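Local structure of esterase (Xanthomonas oryzae pv. oryzae, 3H2K) at residues G85-A90 with S173-G178; V256-W261 with Y293-F298. The protein is an alpha/beta-hydrolase-fold esterase related to secretory lipases that probably hydrolyses carboxylic esters. All blocks are in the same frame, centred on the assembly; numbering follows the deposited sequence.

Contact 1 of 2, residues G85-A90 with S173-G178; sequences GHPTEA and SGYSQG. With BOG (octyl beta-D-glucopyranoside), chain B.
Gly85 and the Ser173-Tyr175 strand lie side by side as parallel neighbours at the heart of an alpha/beta-hydrolase sheet, just where the Gly174-Gly178 sequence, a GxSxG pattern, turns from strand into helix in the manner of a nucleophile elbow. The strand end is tightly packed. Gly85 N bonds to Ser173 O at 3.0 Å, and Tyr175 N donates to Gly85 O at 3.2 Å. Gly85 O is also approached by Gly178 CA at 3.1 Å, a CA-H...O contact; with no side chains at Gly85, Gly174 and Gly178, the backbones can close in this far. Beyond it Pro87 lies against the tyrosine: its CB stands 3.6 Å from Tyr175 CD2, while Ser176 CB sits over the centre of one face of that ring.

Ser176 occupies the tip of the turn with a positive phi (63°), the strained backbone expected of an elbow. Its OG, anti to the backbone N (chi1 -165°), bonds to His377 NE2, and with Asp336 the pair is consistent with a catalytic triad. On this side the segments meet less directly, with one water and the end of a detergent tail next to them. The backbone amides of Thr88 and Gln177 lie where related hydrolases have their oxyanion hole; the water accepts from Thr88 N at 2.9 Å and lies beside Ser176 OG. Thr88 OG1 is hydrogen-bonded to Tyr138 OH. The octyl tail of the glucoside ends here, its C8' 3.4 Å from Gln177 N.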
loop_
_atom_site.group_PDB
_atom_site.type_symbol
_atom_site.label_atom_id
_atom_site.label_comp_id
_atom_site.label_asym_id
_atom_site.label_seq_id
_atom_site.Cartn_x
_atom_site.Cartn_y
_atom_site.Cartn_z
ATOM N N GLY A 85 4.818 -0.928 1.055
ATOM C CA GLY A 85 3.410 -1.258 1.172
ATOM C C GLY A 85 2.846 -1.562 -0.204
ATOM O O GLY A 85 2.823 -0.687 -1.071
ATOM N N HIS A 86 2.395 -2.796 -0.419
ATOM C CA HIS A 86 1.846 -3.157 -1.718
ATOM C C HIS A 86 0.437 -2.588 -1.868
ATOM O O HIS A 86 -0.174 -2.161 -0.889
ATOM C CB HIS A 86 1.836 -4.683 -1.913
ATOM C CG HIS A 86 0.813 -5.407 -1.090
ATOM N ND1 HIS A 86 1.153 -6.232 -0.038
ATOM C CD2 HIS A 86 -0.536 -5.467 -1.191
ATOM C CE1 HIS A 86 0.058 -6.772 0.470
ATOM N NE2 HIS A 86 -0.980 -6.324 -0.212
ATOM N N PRO A 87 -0.087 -2.570 -3.106
ATOM C CA PRO A 87 -1.421 -2.056 -3.426
ATOM C C PRO A 87 -2.572 -3.008 -3.096
ATOM O O PRO A 87 -2.361 -4.130 -2.631
ATOM C CB PRO A 87 -1.318 -1.762 -4.922
ATOM C CG PRO A 87 -0.406 -2.881 -5.407
ATOM C CD PRO A 87 0.673 -2.865 -4.339
ATOM N N THR A 88 -3.793 -2.544 -3.342
ATOM C CA THR A 88 -4.985 -3.336 -3.076
ATOM C C THR A 88 -4.872 -4.734 -3.678
ATOM O O THR A 88 -4.627 -4.892 -4.874
ATOM C CB THR A 88 -6.237 -2.666 -3.657
ATOM O OG1 THR A 88 -6.331 -1.326 -3.160
ATOM C CG2 THR A 88 -7.493 -3.437 -3.253
ATOM N N GLU A 89 -5.054 -5.744 -2.836
ATOM C CA GLU A 89 -4.983 -7.131 -3.270
ATOM C C GLU A 89 -6.245 -7.871 -2.818
ATOM O O GLU A 89 -6.468 -8.055 -1.618
ATOM C CB GLU A 89 -3.737 -7.798 -2.674
ATOM C CG GLU A 89 -3.584 -9.264 -3.052
ATOM C CD GLU A 89 -3.490 -9.456 -4.555
ATOM O OE1 GLU A 89 -2.404 -9.195 -5.119
ATOM O OE2 GLU A 89 -4.509 -9.850 -5.168
ATOM N N ALA A 90 -7.066 -8.292 -3.778
ATOM C CA ALA A 90 -8.302 -9.016 -3.477
ATOM C C ALA A 90 -8.137 -10.541 -3.507
ATOM O O ALA A 90 -9.009 -11.276 -3.031
ATOM C CB ALA A 90 -9.408 -8.591 -4.449
ATOM N N SER A 173 7.910 3.483 1.734
ATOM C CA SER A 173 7.296 3.825 0.460
ATOM C C SER A 173 6.165 2.835 0.237
ATOM O O SER A 173 6.074 1.823 0.926
ATOM C CB SER A 173 8.316 3.740 -0.677
ATOM O OG SER A 173 7.812 4.391 -1.829
ATOM N N GLY A 174 5.298 3.125 -0.722
ATOM C CA GLY A 174 4.178 2.241 -0.981
ATOM C C GLY A 174 3.310 2.880 -2.037
ATOM O O GLY A 174 3.310 4.098 -2.183
ATOM N N TYR A 175 2.553 2.065 -2.761
ATOM C CA TYR A 175 1.715 2.573 -3.836
ATOM C C TYR A 175 0.237 2.218 -3.658
ATOM O O TYR A 175 -0.090 1.099 -3.274
ATOM C CB TYR A 175 2.264 2.029 -5.161
ATOM C CG TYR A 175 1.235 1.831 -6.251
ATOM C CD1 TYR A 175 0.665 2.918 -6.910
ATOM C CD2 TYR A 175 0.826 0.551 -6.616
ATOM C CE1 TYR A 175 -0.296 2.729 -7.910
ATOM C CE2 TYR A 175 -0.128 0.351 -7.610
ATOM C CZ TYR A 175 -0.685 1.442 -8.253
ATOM O OH TYR A 175 -1.623 1.241 -9.242
ATOM N N SER A 176 -0.635 3.193 -3.929
ATOM C CA SER A 176 -2.088 3.034 -3.828
ATOM C C SER A 176 -2.465 2.743 -2.366
ATOM O O SER A 176 -2.251 3.590 -1.496
ATOM C CB SER A 176 -2.545 1.907 -4.764
ATOM O OG SER A 176 -3.948 1.933 -4.954
ATOM N N GLN A 177 -3.039 1.578 -2.079
ATOM C CA GLN A 177 -3.339 1.274 -0.678
ATOM C C GLN A 177 -1.990 1.325 0.049
ATOM O O GLN A 177 -1.911 1.681 1.224
ATOM C CB GLN A 177 -3.933 -0.128 -0.520
ATOM C CG GLN A 177 -4.181 -0.508 0.947
ATOM C CD GLN A 177 -4.421 -1.995 1.149
ATOM O OE1 GLN A 177 -4.552 -2.463 2.282
ATOM N NE2 GLN A 177 -4.476 -2.745 0.055
ATOM N N GLY A 178 -0.931 0.966 -0.677
ATOM C CA GLY A 178 0.411 0.970 -0.119
ATOM C C GLY A 178 0.880 2.353 0.300
ATOM O O GLY A 178 1.768 2.480 1.141
HETATM C C1 BOG B . -16.291 5.614 -5.708
HETATM O O1 BOG B . -14.903 5.405 -6.004
HETATM C C2 BOG B . -17.139 5.360 -6.954
HETATM O O2 BOG B . -16.742 6.233 -8.015
HETATM C C3 BOG B . -18.615 5.587 -6.623
HETATM O O3 BOG B . -19.417 5.228 -7.752
HETATM C C4 BOG B . -19.012 4.726 -5.423
HETATM O O4 BOG B . -20.325 5.106 -5.003
HETATM C C5 BOG B . -18.038 4.939 -4.263
HETATM O O5 BOG B . -16.688 4.690 -4.682
HETATM C C6 BOG B . -18.368 3.946 -3.146
HETATM O O6 BOG B . -18.195 2.614 -3.634
HETATM C "C1'" BOG B . -14.122 5.620 -4.819
HETATM C "C2'" BOG B . -12.736 5.010 -5.042
HETATM C "C3'" BOG B . -11.844 5.153 -3.808
HETATM C "C4'" BOG B . -10.531 4.401 -4.034
HETATM C "C5'" BOG B . -9.614 4.449 -2.810
HETATM C "C6'" BOG B . -8.377 3.581 -3.053
HETATM C "C7'" BOG B . -7.478 3.532 -1.816
HETATM C "C8'" BOG B . -6.287 2.598 -2.045
HETATM O O HOH W 1 -4.784 -0.342 -4.887
#

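Contact 2 of 2, residues V256-W261 with Y293-F298; sequences VFQDPW and YFQPGF. With BOG (octyl beta-D-glucopyranoside), chain B.
Val256 O receives the shortest bond of the contact, from Gln295 N at 2.7 Å and nearly straight. Two residues on, Gln258 N reaches Tyr293 O at 2.9 Å, so that the two segments bridge around Phe257 and Phe294. The extended side chain of Gln258 then crosses to the other backbone: NE2 donates to Phe294 O at 2.9 Å from above the carbonyl plane, though Phe294 O lies in the plane of the Gln258 amide. Gln295, bent at chi2 (-75°), folds back over segment 256-261, where NE2 makes a weak bond to Phe257 O and a further one to Gly254 O.

Both segments belong to the helical insertion between strands 198-205 and 328-332, probably the cap of this hydrolase, and Gln295 is the N-cap residue of helix 296-304. Phe257, Trp261, Tyr293 and Phe294 form an aromatic cluster beside the bridge. The edge of Phe257 meets the face of Tyr293 in an offset edge-to-face pair, centroids 5.4 Å apart and planes at 67°. Trp261 is sandwiched, with Tyr293 CD1 over one face of the indole and Pro260 CD over the opposite one. Tyr293 OH bonds to Ser236 OG of helix 231-246. At the other end Val256 CG1 makes a CH-pi contact 3.9 Å from the centroid of Phe298, and the edge of Phe294 faces the detergent sugar, CZ lying 3.3 Å from its O6.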
loop_
_atom_site.group_PDB
_atom_site.type_symbol
_atom_site.label_atom_id
_atom_site.label_comp_id
_atom_site.label_asym_id
_atom_site.label_seq_id
_atom_site.Cartn_x
_atom_site.Cartn_y
_atom_site.Cartn_z
ATOM N N VAL A 256 -26.754 -2.765 3.211
ATOM C CA VAL A 256 -25.932 -1.848 2.443
ATOM C C VAL A 256 -26.013 -2.111 0.943
ATOM O O VAL A 256 -26.150 -1.180 0.150
ATOM C CB VAL A 256 -24.456 -1.946 2.895
ATOM C CG1 VAL A 256 -23.549 -1.215 1.914
ATOM C CG2 VAL A 256 -24.314 -1.365 4.303
ATOM N N PHE A 257 -25.919 -3.382 0.563
ATOM C CA PHE A 257 -25.953 -3.751 -0.843
ATOM C C PHE A 257 -27.273 -4.380 -1.255
ATOM O O PHE A 257 -27.859 -5.159 -0.509
ATOM C CB PHE A 257 -24.831 -4.738 -1.159
ATOM C CG PHE A 257 -23.472 -4.309 -0.663
ATOM C CD1 PHE A 257 -23.040 -4.658 0.616
ATOM C CD2 PHE A 257 -22.614 -3.583 -1.488
ATOM C CE1 PHE A 257 -21.771 -4.295 1.067
ATOM C CE2 PHE A 257 -21.339 -3.212 -1.049
ATOM C CZ PHE A 257 -20.917 -3.571 0.233
ATOM N N GLN A 258 -27.731 -4.038 -2.453
ATOM C CA GLN A 258 -28.966 -4.601 -2.982
ATOM C C GLN A 258 -28.645 -5.986 -3.526
ATOM O O GLN A 258 -27.475 -6.326 -3.720
ATOM C CB GLN A 258 -29.507 -3.731 -4.118
ATOM C CG GLN A 258 -29.940 -2.338 -3.697
ATOM C CD GLN A 258 -30.591 -1.582 -4.838
ATOM O OE1 GLN A 258 -31.427 -2.131 -5.554
ATOM N NE2 GLN A 258 -30.216 -0.319 -5.009
ATOM N N ASP A 259 -29.675 -6.792 -3.758
ATOM C CA ASP A 259 -29.462 -8.122 -4.310
ATOM C C ASP A 259 -29.165 -7.920 -5.791
ATOM O O ASP A 259 -29.546 -6.904 -6.369
ATOM C CB ASP A 259 -30.711 -8.991 -4.137
ATOM C CG ASP A 259 -31.059 -9.225 -2.682
ATOM O OD1 ASP A 259 -30.142 -9.507 -1.882
ATOM O OD2 ASP A 259 -32.254 -9.137 -2.333
ATOM N N PRO A 260 -28.478 -8.878 -6.428
ATOM C CA PRO A 260 -27.953 -10.134 -5.888
ATOM C C PRO A 260 -26.525 -10.038 -5.350
ATOM O O PRO A 260 -25.905 -11.057 -5.055
ATOM C CB PRO A 260 -28.027 -11.057 -7.090
ATOM C CG PRO A 260 -27.587 -10.130 -8.195
ATOM C CD PRO A 260 -28.365 -8.859 -7.900
ATOM N N TRP A 261 -26.005 -8.821 -5.212
ATOM C CA TRP A 261 -24.632 -8.639 -4.738
ATOM C C TRP A 261 -24.448 -8.787 -3.233
ATOM O O TRP A 261 -23.389 -9.215 -2.775
ATOM C CB TRP A 261 -24.114 -7.272 -5.169
ATOM C CG TRP A 261 -24.803 -6.754 -6.375
ATOM C CD1 TRP A 261 -25.888 -5.923 -6.408
ATOM C CD2 TRP A 261 -24.495 -7.068 -7.733
ATOM N NE1 TRP A 261 -26.274 -5.702 -7.704
ATOM C CE2 TRP A 261 -25.436 -6.394 -8.540
ATOM C CE3 TRP A 261 -23.515 -7.859 -8.348
ATOM C CZ2 TRP A 261 -25.427 -6.482 -9.933
ATOM C CZ3 TRP A 261 -23.505 -7.949 -9.731
ATOM C CH2 TRP A 261 -24.457 -7.262 -10.510
ATOM N N TYR A 293 -26.751 -0.547 -7.208
ATOM C CA TYR A 293 -25.861 -1.373 -6.403
ATOM C C TYR A 293 -26.035 -1.207 -4.896
ATOM O O TYR A 293 -26.303 -2.179 -4.192
ATOM C CB TYR A 293 -24.414 -1.079 -6.791
ATOM C CG TYR A 293 -23.405 -1.963 -6.101
ATOM C CD1 TYR A 293 -23.378 -3.335 -6.335
ATOM C CD2 TYR A 293 -22.467 -1.423 -5.226
ATOM C CE1 TYR A 293 -22.433 -4.155 -5.715
ATOM C CE2 TYR A 293 -21.518 -2.230 -4.597
ATOM C CZ TYR A 293 -21.506 -3.594 -4.849
ATOM O OH TYR A 293 -20.564 -4.390 -4.247
ATOM N N PHE A 294 -25.865 0.020 -4.408
ATOM C CA PHE A 294 -26.007 0.312 -2.982
ATOM C C PHE A 294 -27.463 0.559 -2.615
ATOM O O PHE A 294 -28.240 1.050 -3.437
ATOM C CB PHE A 294 -25.211 1.565 -2.611
ATOM C CG PHE A 294 -23.724 1.383 -2.659
ATOM C CD1 PHE A 294 -23.094 0.471 -1.816
ATOM C CD2 PHE A 294 -22.951 2.139 -3.534
ATOM C CE1 PHE A 294 -21.710 0.314 -1.845
ATOM C CE2 PHE A 294 -21.567 1.993 -3.572
ATOM C CZ PHE A 294 -20.945 1.077 -2.724
ATOM N N GLN A 295 -27.836 0.223 -1.382
ATOM C CA GLN A 295 -29.203 0.468 -0.932
ATOM C C GLN A 295 -29.365 1.989 -0.876
ATOM O O GLN A 295 -28.446 2.708 -0.467
ATOM C CB GLN A 295 -29.433 -0.143 0.455
ATOM C CG GLN A 295 -29.388 -1.673 0.485
ATOM C CD GLN A 295 -30.634 -2.317 -0.105
ATOM O OE1 GLN A 295 -31.463 -1.649 -0.729
ATOM N NE2 GLN A 295 -30.767 -3.627 0.085
ATOM N N PRO A 296 -30.535 2.503 -1.295
ATOM C CA PRO A 296 -30.824 3.943 -1.299
ATOM C C PRO A 296 -30.549 4.655 0.028
ATOM O O PRO A 296 -29.974 5.743 0.050
ATOM C CB PRO A 296 -32.307 3.996 -1.677
ATOM C CG PRO A 296 -32.472 2.780 -2.551
ATOM C CD PRO A 296 -31.685 1.731 -1.803
ATOM N N GLY A 297 -30.986 4.052 1.130
ATOM C CA GLY A 297 -30.776 4.662 2.431
ATOM C C GLY A 297 -29.300 4.864 2.721
ATOM O O GLY A 297 -28.872 5.946 3.113
ATOM N N PHE A 298 -28.516 3.811 2.531
ATOM C CA PHE A 298 -27.075 3.882 2.767
ATOM C C PHE A 298 -26.425 4.898 1.830
ATOM O O PHE A 298 -25.655 5.760 2.261
ATOM C CB PHE A 298 -26.434 2.512 2.532
ATOM C CG PHE A 298 -24.927 2.535 2.561
ATOM C CD1 PHE A 298 -24.242 2.720 3.760
ATOM C CD2 PHE A 298 -24.195 2.388 1.387
ATOM C CE1 PHE A 298 -22.842 2.761 3.786
ATOM C CE2 PHE A 298 -22.798 2.428 1.399
ATOM C CZ PHE A 298 -22.121 2.614 2.604
HETATM C C1 BOG B . -16.291 5.614 -5.708
HETATM O O1 BOG B . -14.903 5.405 -6.004
HETATM C C2 BOG B . -17.139 5.360 -6.954
HETATM O O2 BOG B . -16.742 6.233 -8.015
HETATM C C3 BOG B . -18.615 5.587 -6.623
HETATM O O3 BOG B . -19.417 5.228 -7.752
HETATM C C4 BOG B . -19.012 4.726 -5.423
HETATM O O4 BOG B . -20.325 5.106 -5.003
HETATM C C5 BOG B . -18.038 4.939 -4.263
HETATM O O5 BOG B . -16.688 4.690 -4.682
HETATM C C6 BOG B . -18.368 3.946 -3.146
HETATM O O6 BOG B . -18.195 2.614 -3.634
HETATM C "C1'" BOG B . -14.122 5.620 -4.819
HETATM C "C2'" BOG B . -12.736 5.010 -5.042
HETATM C "C3'" BOG B . -11.844 5.153 -3.808
HETATM C "C4'" BOG B . -10.531 4.401 -4.034
HETATM C "C5'" BOG B . -9.614 4.449 -2.810
HETATM C "C6'" BOG B . -8.377 3.581 -3.053
HETATM C "C7'" BOG B . -7.478 3.532 -1.816
HETATM C "C8'" BOG B . -6.287 2.598 -2.045
#

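In the fold
From the N terminus, the chain first lays down the antiparallel strands 7-16, 43-54 and 60-71, then strand 79-85. Contact 1 closes the excursion of 82 residues that follows, through helices 96-102 and 108-114, strand 119-123 and helix 141-162, joining strand 79-85 to strand 169-175 and the start of helix 177-192. Only later, beyond strand 198-205 and helix 231-246, does contact 2 open, and it closes a shorter helical loop of 31 residues against helix 296-304. The two loops are in series and neither nest nor cross. The contact centres lie about 27 Å apart, yet one octyl glucoside spans them, its tail at contact 1 and its sugar at contact 2.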